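Local coordinates for protein cell division GTPase FtsZ, diverged (Clostridium botulinum C, PDB 3V3T) that belongs to the tubulin/FtsZ family, pairing a Rossmann-like GTPase-family domain with a TubZ-type C-terminal domain, and is of undetermined cellular role, at residues K62-A67 against A102-T107; D90-V95 against K121-V126; A96-G101 against G127-A132; S160-D165 against K205-K210. The protein carries 1 engineered substitution. One frame throughout, in Å; residues are numbered along the deposited sequence. Where two conformers were deposited one is given.

Contact 1. Residues K62-A67 against A102-T107; sequences KERKKA and AGSGIT. Engineered in segment 102-107: A102 (natural residue Thr).
R64 grips S104 side-on where helix 64-71 meets the start of helix 101-117, in the glycine-rich stretch that corresponds to the tubulin signature motif of this family. Two nitrogens each take one oxygen: NE of R64 bonds to OG of S104 at 2.8 Å, and NH2 of R64 reaches O of S104 at 2.6 Å. The second bond arrives from well above the carbonyl plane (53° out of it). A bend at chi3 (-67°) turns the guanidinium back toward the serine, and CA of G105 covers one of its faces. Both partners are held from helix 136-152 as well, since D148 forms a salt bridge with NH2 of R64 and the O of N141 bonds to OG of S104. Arginine, with several N-H groups spread along one edge, suits such a junction.

Beside the polar grip the packing is close. G105 has only hydrogen where a side chain would face R64, and the two CA atoms, of R64 and G105, stand 4.7 Å apart. The small A67 presses CB to within 3.4 Å of CA of A102, an engineered residue in place of the natural threonine. On the outer side the contact thins: E63, at the N-cap position, and K65 turn their exposed side chains away. I106 lays CD1 3.7 Å from CB of A67.

Contact 2. Residues D90-V95 against K121-V126; sequences DIVIFV and KHFGFV
K121 leads into the pairing with its CB beside O of D90, while its long aliphatic chain runs on until NZ bonds to the backbone O atoms of S87 and C89. From H122 onward the two strands of this beta-alpha-beta unit, 91-95 and 122-126, run parallel in register, with axes 4.5 Å apart and 22° from parallel. H122 starts the bonding: its N donates to O of D90 at 2.9 Å, and its O accepts the N-H of V92. In the conformer described, its imidazole presents an edge to CG2 of I91 and is tied through NE2 to OG of S160.

F123 turns to the other face, where chi1 (-67°) puts CG anti to the carbonyl carbon and brings the broad ring beside two partners, CE1 3.6 Å from CB of V92 and CD1 3.8 Å from CE2 of F94. G124, lacking a side chain, comes closest of all the pairs, its CA 4.4 Å from CA of I93. Its N bonds to O of V92, and its O receives the N-H of F94 from above the carbonyl plane (35° out of it). V126 then donates N to O of F94 at 2.8 Å and touches CG2 of I93 with its own CG2 at 3.7 Å.

From helix 101-117, T107 packs on F94 and F125, I110 on F94, and L111 and A114 on F123; strand 7-11 flanks segment 90-95, and helix 14-26 meets V95.

Contact 3. Residues A96-G101 against G127-A132; sequences ATMAGG and GVLPKA
The carbonyl oxygen of V128 is gripped twice: N of M98 donates to it at 3.1 Å, and a water donates to it at 2.6 Å. The same water accepts the N-H of A99, with N 3.1 Å away, so two successive amides of segment 96-101 converge on one acceptor, one directly and one through the solvent molecule. This happens at the C-terminal ends of the two strands of a beta-alpha-beta unit, where parallel pairing gives way to a type I turn, T97 to G100, closed by N of G100 on O of T97. Just upstream the strands are still paired, N of V128 bonding to O of A96 at 3.1 Å, within its carbonyl plane, while CA of G127 offers a C-H to that same oxygen.

M98 carries the apolar part. Its chi1 (-61°) and extended chi2 (172°) set SD over the bare backbone of G127, 3.9 Å from its CA; the bend at chi3 (66°) then turns CE toward CD2 of L129. A glycine suits this place, for the sulfur occupies the space toward which a side chain would project. M98 and L129 lie side by side, SD meeting CD2 of L129 at 3.9 Å; the long, flexible thioether can follow the leucine's contour. Further on, CB of A99 touches CB of P130 at 4.0 Å, a small methyl against a rigid ring that has no N-H to continue the pairing.

Beyond the turn, G100 takes the N-cap position of helix 101-117. M98 packs on A142 and W146 of helix 136-152 and on L163 of strand 160-165, while L129 and P130 reach helix 291-306.

Contact 4. Residues S160-D165 against K205-K210; sequences SIYLLD and KLLTMK
S160 and M209 make the closest approach, side chain of S160 against the backbone carbonyl of M209: CB of S160 lies 3.1 Å from O of M209, a tight van der Waals contact. Here the main chains themselves draw together, CA of S160 standing 4.2 Å from CA of K210, and a small residue suits so narrow a gap.

Polar atoms face each other without bonding. OG of S160 remains 3.9 Å from O of L207; its hydrogen-bond partner is NE2 of H122 in the adjacent strand 122-129, in the histidine conformer described. A chi1 of 68° sets the hydroxyl where it meets that nitrogen while CB stays against O of M209.

A second van der Waals contact joins side chains that meet at a slant. The length of the tyrosine carries OH of Y162 out to CD2 of L207, a methyl 3.6 Å away. L207 also packs on M187 of helix 172-187.

After K210 the chain enters strand 211-217, which bonds to I161 and runs parallel beside strand 160-165. The contact thus sits on a helical crossover between neighbouring parallel strands, as in Rossmann-like sheets.

Overall arrangement
Contacts 2 and 3 are successive parts of one strand pair, 91-97 with 122-129, their centres 18 Å apart. One side of contact 1, segment 102-107, lies on the helix that connects those strands; the centre of contact 1 is 11 Å from that of contact 3, where CB of R64 comes within 3.3 Å of O of G101. T107 links it to contact 2 by packing on F94 and F125. Contact 4 adds the next strand: probable hydrogen bonds run from N of Y162 to O of F125 and from N of L164 to O of G127, each 2.7 Å. Contacts 1 and 4 do not touch, their nearest atoms being about 10 Å apart. Together they pass from helix 101-117 across the sheet toward the C-terminal part.

Contact 1. Residues K62-A67 against A102-T107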
loop_
_atom_site.group_PDB
_atom_site.type_symbol
_atom_site.label_atom_id
_atom_site.label_comp_id
_atom_site.label_asym_id
_atom_site.label_seq_id
_atom_site.Cartn_x
_atom_site.Cartn_y
_atom_site.Cartn_z
ATOM N N LYS A 62 -1.898 3.589 -20.205
ATOM C CA LYS A 62 -2.406 4.928 -19.907
ATOM C C LYS A 62 -3.923 5.073 -20.100
ATOM O O LYS A 62 -4.564 5.881 -19.423
ATOM C CB LYS A 62 -1.670 5.975 -20.743
ATOM C CG LYS A 62 -0.260 6.272 -20.263
ATOM C CD LYS A 62 -0.271 7.192 -19.055
ATOM C CE LYS A 62 1.144 7.596 -18.671
ATOM N NZ LYS A 62 1.161 8.847 -17.865
ATOM N N GLU A 63 -4.491 4.300 -21.023
ATOM C CA GLU A 63 -5.926 4.373 -21.313
ATOM C C GLU A 63 -6.730 3.332 -20.524
ATOM O O GLU A 63 -6.731 2.147 -20.874
ATOM C CB GLU A 63 -6.178 4.198 -22.815
ATOM C CG GLU A 63 -5.837 5.415 -23.654
ATOM C CD GLU A 63 -6.930 6.465 -23.620
ATOM O OE1 GLU A 63 -8.079 6.121 -23.265
ATOM O OE2 GLU A 63 -6.643 7.634 -23.949
ATOM N N ARG A 64 -7.417 3.773 -19.470
ATOM C CA ARG A 64 -8.145 2.848 -18.596
ATOM C C ARG A 64 -9.381 2.267 -19.288
ATOM O O ARG A 64 -9.809 1.157 -18.967
ATOM C CB ARG A 64 -8.503 3.504 -17.251
ATOM C CG ARG A 64 -9.913 4.070 -17.166
ATOM C CD ARG A 64 -10.128 4.913 -15.902
ATOM N NE ARG A 64 -10.093 4.142 -14.656
ATOM C CZ ARG A 64 -11.169 3.644 -14.043
ATOM N NH1 ARG A 64 -12.380 3.819 -14.568
ATOM N NH2 ARG A 64 -11.033 2.967 -12.904
ATOM N N LYS A 65 -9.939 3.007 -20.245
ATOM C CA LYS A 65 -11.066 2.516 -21.034
ATOM C C LYS A 65 -10.676 1.266 -21.820
ATOM O O LYS A 65 -11.476 0.340 -21.972
ATOM C CB LYS A 65 -11.557 3.591 -22.007
ATOM C CG LYS A 65 -11.986 4.896 -21.356
ATOM C CD LYS A 65 -12.430 5.907 -22.411
ATOM C CE LYS A 65 -13.002 7.176 -21.785
ATOM N NZ LYS A 65 -13.540 8.128 -22.807
ATOM N N LYS A 66 -9.442 1.258 -22.322
ATOM C CA LYS A 66 -8.929 0.147 -23.125
ATOM C C LYS A 66 -8.445 -1.016 -22.263
ATOM O O LYS A 66 -8.708 -2.178 -22.577
ATOM C CB LYS A 66 -7.800 0.616 -24.050
ATOM C CG LYS A 66 -8.268 1.373 -25.280
ATOM C CD LYS A 66 -7.078 1.811 -26.111
ATOM C CE LYS A 66 -7.499 2.643 -27.306
ATOM N NZ LYS A 66 -6.303 3.140 -28.039
ATOM N N ALA A 67 -7.725 -0.701 -21.190
ATOM C CA ALA A 67 -7.320 -1.714 -20.222
ATOM C C ALA A 67 -8.528 -2.549 -19.806
ATOM O O ALA A 67 -8.516 -3.779 -19.911
ATOM C CB ALA A 67 -6.676 -1.058 -19.002
ATOM N N ALA A 102 -4.101 0.491 -16.948
ATOM C CA ALA A 102 -4.487 -0.812 -16.413
ATOM C C ALA A 102 -4.684 -0.749 -14.910
ATOM O O ALA A 102 -5.674 -1.256 -14.372
ATOM C CB ALA A 102 -3.455 -1.858 -16.760
ATOM N N GLY A 103 -3.732 -0.118 -14.235
ATOM C CA GLY A 103 -3.753 -0.014 -12.791
ATOM C C GLY A 103 -5.015 0.652 -12.287
ATOM O O GLY A 103 -5.666 0.160 -11.367
ATOM N N SER A 104 -5.361 1.783 -12.882
ATOM C CA SER A 104 -6.571 2.483 -12.486
ATOM C C SER A 104 -7.857 1.738 -12.898
ATOM O O SER A 104 -8.836 1.727 -12.161
ATOM C CB SER A 104 -6.576 3.882 -13.090
ATOM O OG SER A 104 -7.860 4.470 -12.992
ATOM N N GLY A 105 -7.862 1.130 -14.077
ATOM C CA GLY A 105 -9.092 0.585 -14.618
ATOM C C GLY A 105 -9.413 -0.849 -14.234
ATOM O O GLY A 105 -10.571 -1.226 -14.116
ATOM N N ILE A 106 -8.379 -1.651 -14.044
ATOM C CA ILE A 106 -8.552 -3.077 -13.831
ATOM C C ILE A 106 -8.536 -3.452 -12.356
ATOM O O ILE A 106 -9.224 -4.382 -11.956
ATOM C CB ILE A 106 -7.488 -3.871 -14.627
ATOM C CG1 ILE A 106 -7.760 -3.720 -16.121
ATOM C CG2 ILE A 106 -7.489 -5.331 -14.246
ATOM C CD1 ILE A 106 -6.606 -4.161 -17.003
ATOM N N THR A 107 -7.780 -2.715 -11.537
ATOM C CA THR A 107 -7.609 -3.103 -10.141
ATOM C C THR A 107 -8.914 -3.076 -9.326
ATOM O O THR A 107 -9.163 -3.978 -8.534
ATOM C CB THR A 107 -6.581 -2.220 -9.413
ATOM O OG1 THR A 107 -5.382 -2.138 -10.181
ATOM C CG2 THR A 107 -6.256 -2.795 -8.031
#

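Contact 2. Residues D90-V95 against K121-V126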
loop_
_atom_site.group_PDB
_atom_site.type_symbol
_atom_site.label_atom_id
_atom_site.label_comp_id
_atom_site.label_asym_id
_atom_site.label_seq_id
_atom_site.Cartn_x
_atom_site.Cartn_y
_atom_site.Cartn_z
ATOM N N ASP A 90 -3.432 -16.059 2.883
ATOM C CA ASP A 90 -4.613 -15.495 3.525
ATOM C C ASP A 90 -4.752 -13.997 3.277
ATOM O O ASP A 90 -5.814 -13.418 3.524
ATOM C CB ASP A 90 -4.596 -15.779 5.028
ATOM C CG ASP A 90 -4.874 -17.232 5.344
ATOM O OD1 ASP A 90 -5.981 -17.712 5.007
ATOM O OD2 ASP A 90 -3.991 -17.891 5.933
ATOM N N ILE A 91 -3.679 -13.383 2.786
ATOM C CA ILE A 91 -3.658 -11.959 2.517
ATOM C C ILE A 91 -3.312 -11.719 1.057
ATOM O O ILE A 91 -2.288 -12.204 0.569
ATOM C CB ILE A 91 -2.616 -11.225 3.396
ATOM C CG1 ILE A 91 -2.961 -11.352 4.883
ATOM C CG2 ILE A 91 -2.556 -9.764 3.029
ATOM C CD1 ILE A 91 -2.370 -12.560 5.553
ATOM N N VAL A 92 -4.170 -10.975 0.366
ATOM C CA VAL A 92 -3.978 -10.665 -1.036
ATOM C C VAL A 92 -3.910 -9.138 -1.174
ATOM O O VAL A 92 -4.826 -8.414 -0.765
ATOM C CB VAL A 92 -5.135 -11.237 -1.893
ATOM C CG1 VAL A 92 -4.902 -10.984 -3.352
ATOM C CG2 VAL A 92 -5.291 -12.730 -1.655
ATOM N N ILE A 93 -2.813 -8.638 -1.719
ATOM C CA ILE A 93 -2.630 -7.199 -1.793
ATOM C C ILE A 93 -2.421 -6.767 -3.222
ATOM O O ILE A 93 -1.425 -7.120 -3.854
ATOM C CB ILE A 93 -1.466 -6.724 -0.890
ATOM C CG1 ILE A 93 -1.676 -7.216 0.554
ATOM C CG2 ILE A 93 -1.345 -5.180 -0.920
ATOM C CD1 ILE A 93 -0.452 -6.936 1.502
ATOM N N PHE A 94 -3.391 -6.032 -3.746
ATOM C CA PHE A 94 -3.283 -5.512 -5.092
ATOM C C PHE A 94 -2.472 -4.228 -5.005
ATOM O O PHE A 94 -2.527 -3.500 -4.008
ATOM C CB PHE A 94 -4.674 -5.222 -5.664
ATOM C CG PHE A 94 -5.501 -6.444 -5.869
ATOM C CD1 PHE A 94 -5.480 -7.109 -7.086
ATOM C CD2 PHE A 94 -6.283 -6.951 -4.838
ATOM C CE1 PHE A 94 -6.230 -8.261 -7.274
ATOM C CE2 PHE A 94 -7.043 -8.086 -5.022
ATOM C CZ PHE A 94 -7.009 -8.749 -6.246
ATOM N N VAL A 95 -1.723 -3.951 -6.056
ATOM C CA VAL A 95 -0.842 -2.802 -6.073
ATOM C C VAL A 95 -0.961 -2.106 -7.412
ATOM O O VAL A 95 -0.823 -2.741 -8.460
ATOM C CB VAL A 95 0.605 -3.248 -5.880
ATOM C CG1 VAL A 95 1.496 -2.045 -5.725
ATOM C CG2 VAL A 95 0.722 -4.164 -4.648
ATOM N N LYS A 121 -10.725 -14.486 2.964
ATOM C CA LYS A 121 -9.392 -13.909 2.807
ATOM C C LYS A 121 -9.404 -12.419 3.131
ATOM O O LYS A 121 -10.445 -11.764 3.046
ATOM C CB LYS A 121 -8.843 -14.138 1.389
ATOM C CG LYS A 121 -8.651 -15.610 1.030
ATOM C CD LYS A 121 -7.909 -15.773 -0.294
ATOM C CE LYS A 121 -7.881 -17.233 -0.760
ATOM N NZ LYS A 121 -7.147 -18.142 0.174
ATOM N N HIS A 122 -8.247 -11.894 3.522
ATOM C CA HIS A 122 -8.099 -10.461 3.723
ATOM C C HIS A 122 -7.500 -9.803 2.490
ATOM O O HIS A 122 -6.567 -10.329 1.882
ATOM C CB HIS A 122 -7.232 -10.122 4.935
ATOM C CG HIS A 122 -7.039 -8.649 5.110
ATOM N ND1 HIS A 122 -8.001 -7.837 5.669
ATOM C CD2 HIS A 122 -6.028 -7.831 4.731
ATOM C CE1 HIS A 122 -7.578 -6.586 5.654
ATOM N NE2 HIS A 122 -6.385 -6.555 5.091
ATOM N N PHE A 123 -8.064 -8.658 2.110
ATOM C CA PHE A 123 -7.602 -7.939 0.927
ATOM C C PHE A 123 -7.075 -6.567 1.259
ATOM O O PHE A 123 -7.617 -5.861 2.112
ATOM C CB PHE A 123 -8.692 -7.840 -0.143
ATOM C CG PHE A 123 -9.052 -9.161 -0.743
ATOM C CD1 PHE A 123 -8.351 -9.659 -1.822
ATOM C CD2 PHE A 123 -10.065 -9.925 -0.204
ATOM C CE1 PHE A 123 -8.670 -10.884 -2.362
ATOM C CE2 PHE A 123 -10.386 -11.149 -0.742
ATOM C CZ PHE A 123 -9.684 -11.626 -1.825
ATOM N N GLY A 124 -6.007 -6.195 0.566
ATOM C CA GLY A 124 -5.437 -4.879 0.722
ATOM C C GLY A 124 -5.121 -4.263 -0.624
ATOM O O GLY A 124 -5.147 -4.920 -1.669
ATOM N N PHE A 125 -4.814 -2.978 -0.581
ATOM C CA PHE A 125 -4.571 -2.202 -1.776
ATOM C C PHE A 125 -3.449 -1.219 -1.500
ATOM O O PHE A 125 -3.526 -0.429 -0.549
ATOM C CB PHE A 125 -5.826 -1.424 -2.157
ATOM C CG PHE A 125 -5.615 -0.462 -3.308
ATOM C CD1 PHE A 125 -5.252 -0.935 -4.561
ATOM C CD2 PHE A 125 -5.802 0.902 -3.137
ATOM C CE1 PHE A 125 -5.054 -0.071 -5.622
ATOM C CE2 PHE A 125 -5.617 1.780 -4.189
ATOM C CZ PHE A 125 -5.239 1.300 -5.438
ATOM N N VAL A 126 -2.397 -1.288 -2.313
ATOM C CA VAL A 126 -1.366 -0.264 -2.301
ATOM C C VAL A 126 -1.584 0.588 -3.543
ATOM O O VAL A 126 -1.416 0.112 -4.655
ATOM C CB VAL A 126 0.029 -0.880 -2.362
ATOM C CG1 VAL A 126 1.106 0.210 -2.338
ATOM C CG2 VAL A 126 0.221 -1.853 -1.219
#

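Contact 3. Residues A96-G101 against G127-A132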
loop_
_atom_site.group_PDB
_atom_site.type_symbol
_atom_site.label_atom_id
_atom_site.label_comp_id
_atom_site.label_asym_id
_atom_site.label_seq_id
_atom_site.Cartn_x
_atom_site.Cartn_y
_atom_site.Cartn_z
ATOM N N ALA A 96 -1.237 -0.809 -7.399
ATOM C CA ALA A 96 -1.370 -0.093 -8.660
ATOM C C ALA A 96 -0.936 1.360 -8.575
ATOM O O ALA A 96 -1.142 2.030 -7.559
ATOM C CB ALA A 96 -2.817 -0.166 -9.144
ATOM N N THR A 97 -0.365 1.845 -9.667
ATOM C CA THR A 97 -0.190 3.270 -9.883
ATOM C C THR A 97 -1.540 3.781 -10.371
ATOM O O THR A 97 -2.020 3.384 -11.433
ATOM C CB THR A 97 0.918 3.540 -10.928
ATOM O OG1 THR A 97 2.174 3.135 -10.375
ATOM C CG2 THR A 97 1.009 5.010 -11.255
ATOM N N MET A 98 -2.153 4.653 -9.580
ATOM C CA MET A 98 -3.536 5.033 -9.805
ATOM C C MET A 98 -3.732 5.877 -11.043
ATOM O O MET A 98 -4.847 5.975 -11.557
ATOM C CB MET A 98 -4.097 5.711 -8.561
ATOM C CG MET A 98 -4.059 4.775 -7.365
ATOM S SD MET A 98 -4.487 5.524 -5.784
ATOM C CE MET A 98 -6.210 5.948 -6.009
ATOM N N ALA A 99 -2.649 6.476 -11.531
ATOM C CA ALA A 99 -2.719 7.248 -12.762
ATOM C C ALA A 99 -2.606 6.356 -14.005
ATOM O O ALA A 99 -2.843 6.816 -15.127
ATOM C CB ALA A 99 -1.653 8.318 -12.778
ATOM N N GLY A 100 -2.253 5.085 -13.811
ATOM C CA GLY A 100 -2.027 4.184 -14.939
ATOM C C GLY A 100 -3.303 3.580 -15.510
ATOM O O GLY A 100 -4.234 3.258 -14.762
ATOM N N GLY A 101 -3.346 3.427 -16.833
ATOM C CA GLY A 101 -4.481 2.831 -17.527
ATOM C C GLY A 101 -4.957 1.508 -16.935
ATOM O O GLY A 101 -6.089 1.400 -16.460
ATOM N N GLY A 127 -1.979 1.844 -3.358
ATOM C CA GLY A 127 -2.109 2.755 -4.482
ATOM C C GLY A 127 -1.171 3.960 -4.413
ATOM O O GLY A 127 -0.957 4.547 -3.342
ATOM N N VAL A 128 -0.622 4.340 -5.563
ATOM C CA VAL A 128 0.204 5.528 -5.656
ATOM C C VAL A 128 -0.546 6.675 -6.326
ATOM O O VAL A 128 -0.988 6.553 -7.464
ATOM C CB VAL A 128 1.505 5.254 -6.443
ATOM C CG1 VAL A 128 2.434 6.466 -6.355
ATOM C CG2 VAL A 128 2.211 4.014 -5.898
ATOM N N LEU A 129 -0.692 7.786 -5.608
ATOM C CA LEU A 129 -1.262 9.000 -6.180
ATOM C C LEU A 129 -0.217 9.714 -7.038
ATOM O O LEU A 129 0.970 9.678 -6.734
ATOM C CB LEU A 129 -1.734 9.937 -5.070
ATOM C CG LEU A 129 -2.800 9.428 -4.101
ATOM C CD1 LEU A 129 -2.904 10.379 -2.902
ATOM C CD2 LEU A 129 -4.143 9.315 -4.801
ATOM N N PRO A 130 -0.656 10.364 -8.122
ATOM C CA PRO A 130 0.257 11.035 -9.052
ATOM C C PRO A 130 0.760 12.378 -8.517
ATOM O O PRO A 130 0.069 12.993 -7.711
ATOM C CB PRO A 130 -0.629 11.271 -10.283
ATOM C CG PRO A 130 -2.014 11.413 -9.712
ATOM C CD PRO A 130 -2.071 10.488 -8.526
ATOM N N LYS A 131 1.937 12.822 -8.963
ATOM C CA LYS A 131 2.437 14.156 -8.636
ATOM C C LYS A 131 1.471 15.223 -9.142
ATOM O O LYS A 131 0.797 15.030 -10.170
ATOM C CB LYS A 131 3.769 14.430 -9.336
ATOM C CG LYS A 131 4.964 13.619 -8.921
ATOM C CD LYS A 131 6.146 14.003 -9.825
ATOM C CE LYS A 131 7.428 13.285 -9.438
ATOM N NZ LYS A 131 7.860 13.686 -8.062
ATOM N N ALA A 132 1.446 16.362 -8.451
ATOM C CA ALA A 132 0.706 17.552 -8.894
ATOM C C ALA A 132 1.036 18.023 -10.311
ATOM O O ALA A 132 0.211 18.666 -10.965
ATOM C CB ALA A 132 0.917 18.710 -7.910
HETATM O O HOH W 1 -0.374 7.530 -9.782
#

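Contact 4. Residues S160-D165 against K205-K210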
loop_
_atom_site.group_PDB
_atom_site.type_symbol
_atom_site.label_atom_id
_atom_site.label_comp_id
_atom_site.label_asym_id
_atom_site.label_seq_id
_atom_site.Cartn_x
_atom_site.Cartn_y
_atom_site.Cartn_z
ATOM N N SER A 160 -7.644 -3.210 3.649
ATOM C CA SER A 160 -6.630 -2.347 4.223
ATOM C C SER A 160 -6.000 -1.568 3.065
ATOM O O SER A 160 -5.914 -2.060 1.946
ATOM C CB SER A 160 -5.626 -3.162 5.024
ATOM O OG SER A 160 -4.861 -3.965 4.170
ATOM N N ILE A 161 -5.633 -0.320 3.307
ATOM C CA ILE A 161 -5.209 0.564 2.226
ATOM C C ILE A 161 -3.841 1.157 2.574
ATOM O O ILE A 161 -3.661 1.677 3.671
ATOM C CB ILE A 161 -6.222 1.731 2.031
ATOM C CG1 ILE A 161 -7.552 1.217 1.484
ATOM C CG2 ILE A 161 -5.655 2.804 1.101
ATOM C CD1 ILE A 161 -8.657 2.278 1.457
ATOM N N TYR A 162 -2.879 1.055 1.658
ATOM C CA TYR A 162 -1.591 1.706 1.832
ATOM C C TYR A 162 -1.524 2.742 0.724
ATOM O O TYR A 162 -1.286 2.399 -0.426
ATOM C CB TYR A 162 -0.429 0.713 1.689
ATOM C CG TYR A 162 -0.449 -0.471 2.646
ATOM C CD1 TYR A 162 0.413 -0.518 3.736
ATOM C CD2 TYR A 162 -1.319 -1.552 2.450
ATOM C CE1 TYR A 162 0.411 -1.587 4.608
ATOM C CE2 TYR A 162 -1.329 -2.638 3.333
ATOM C CZ TYR A 162 -0.454 -2.645 4.405
ATOM O OH TYR A 162 -0.426 -3.686 5.292
ATOM N N LEU A 163 -1.778 4.001 1.065
ATOM C CA LEU A 163 -1.931 5.041 0.061
ATOM C C LEU A 163 -0.659 5.862 0.004
ATOM O O LEU A 163 -0.320 6.564 0.976
ATOM C CB LEU A 163 -3.121 5.951 0.411
ATOM C CG LEU A 163 -3.593 6.891 -0.708
ATOM C CD1 LEU A 163 -3.888 6.061 -1.959
ATOM C CD2 LEU A 163 -4.847 7.720 -0.314
ATOM N N LEU A 164 0.029 5.778 -1.132
ATOM C CA LEU A 164 1.316 6.454 -1.342
ATOM C C LEU A 164 1.146 7.709 -2.190
ATOM O O LEU A 164 0.218 7.794 -3.005
ATOM C CB LEU A 164 2.318 5.502 -2.019
ATOM C CG LEU A 164 2.539 4.143 -1.353
ATOM C CD1 LEU A 164 3.606 3.337 -2.081
ATOM C CD2 LEU A 164 2.939 4.324 0.107
ATOM N N ASP A 165 2.052 8.670 -2.019
ATOM C CA ASP A 165 1.925 9.962 -2.682
ATOM C C ASP A 165 3.209 10.364 -3.432
ATOM O O ASP A 165 4.209 10.746 -2.819
ATOM C CB ASP A 165 1.557 11.030 -1.648
ATOM C CG ASP A 165 1.300 12.397 -2.266
ATOM O OD1 ASP A 165 1.568 12.584 -3.478
ATOM O OD2 ASP A 165 0.830 13.294 -1.526
ATOM N N LYS A 205 -2.337 -9.258 13.014
ATOM C CA LYS A 205 -3.439 -8.347 13.346
ATOM C C LYS A 205 -3.287 -6.956 12.729
ATOM O O LYS A 205 -4.269 -6.344 12.314
ATOM C CB LYS A 205 -3.629 -8.250 14.867
ATOM C CG LYS A 205 -4.531 -9.348 15.417
ATOM C CD LYS A 205 -4.310 -9.608 16.887
ATOM C CE LYS A 205 -5.177 -10.783 17.350
ATOM N NZ LYS A 205 -4.928 -11.163 18.780
ATOM N N LEU A 206 -2.061 -6.443 12.682
ATOM C CA LEU A 206 -1.830 -5.153 12.047
ATOM C C LEU A 206 -2.079 -5.246 10.530
ATOM O O LEU A 206 -2.606 -4.321 9.929
ATOM C CB LEU A 206 -0.414 -4.649 12.332
ATOM C CG LEU A 206 -0.113 -4.199 13.764
ATOM C CD1 LEU A 206 1.380 -4.268 14.064
ATOM C CD2 LEU A 206 -0.671 -2.802 14.069
ATOM N N LEU A 207 -1.688 -6.369 9.933
ATOM C CA LEU A 207 -1.867 -6.624 8.514
ATOM C C LEU A 207 -3.332 -6.766 8.117
ATOM O O LEU A 207 -3.721 -6.409 7.005
ATOM C CB LEU A 207 -1.171 -7.926 8.140
ATOM C CG LEU A 207 0.240 -7.871 7.572
ATOM C CD1 LEU A 207 0.752 -9.304 7.363
ATOM C CD2 LEU A 207 0.279 -7.053 6.273
ATOM N N THR A 208 -4.142 -7.310 9.016
ATOM C CA THR A 208 -5.526 -7.587 8.667
ATOM C C THR A 208 -6.487 -6.466 9.073
ATOM O O THR A 208 -7.685 -6.548 8.800
ATOM C CB THR A 208 -5.994 -8.972 9.204
ATOM O OG1 THR A 208 -5.904 -9.018 10.635
ATOM C CG2 THR A 208 -5.137 -10.077 8.619
ATOM N N MET A 209 -5.955 -5.417 9.701
ATOM C CA MET A 209 -6.778 -4.274 10.097
ATOM C C MET A 209 -7.202 -3.487 8.864
ATOM O O MET A 209 -6.395 -3.228 7.978
ATOM C CB MET A 209 -6.028 -3.355 11.058
ATOM C CG MET A 209 -6.760 -2.059 11.356
ATOM S SD MET A 209 -8.350 -2.312 12.176
ATOM C CE MET A 209 -7.866 -3.105 13.696
ATOM N N LYS A 210 -8.475 -3.109 8.813
ATOM C CA LYS A 210 -9.026 -2.472 7.633
ATOM C C LYS A 210 -8.845 -0.962 7.683
ATOM O O LYS A 210 -8.505 -0.404 8.720
ATOM C CB LYS A 210 -10.505 -2.804 7.484
ATOM C CG LYS A 210 -10.830 -4.278 7.621
ATOM C CD LYS A 210 -10.087 -5.104 6.600
ATOM C CE LYS A 210 -10.533 -6.551 6.711
ATOM N NZ LYS A 210 -11.972 -6.622 7.120
#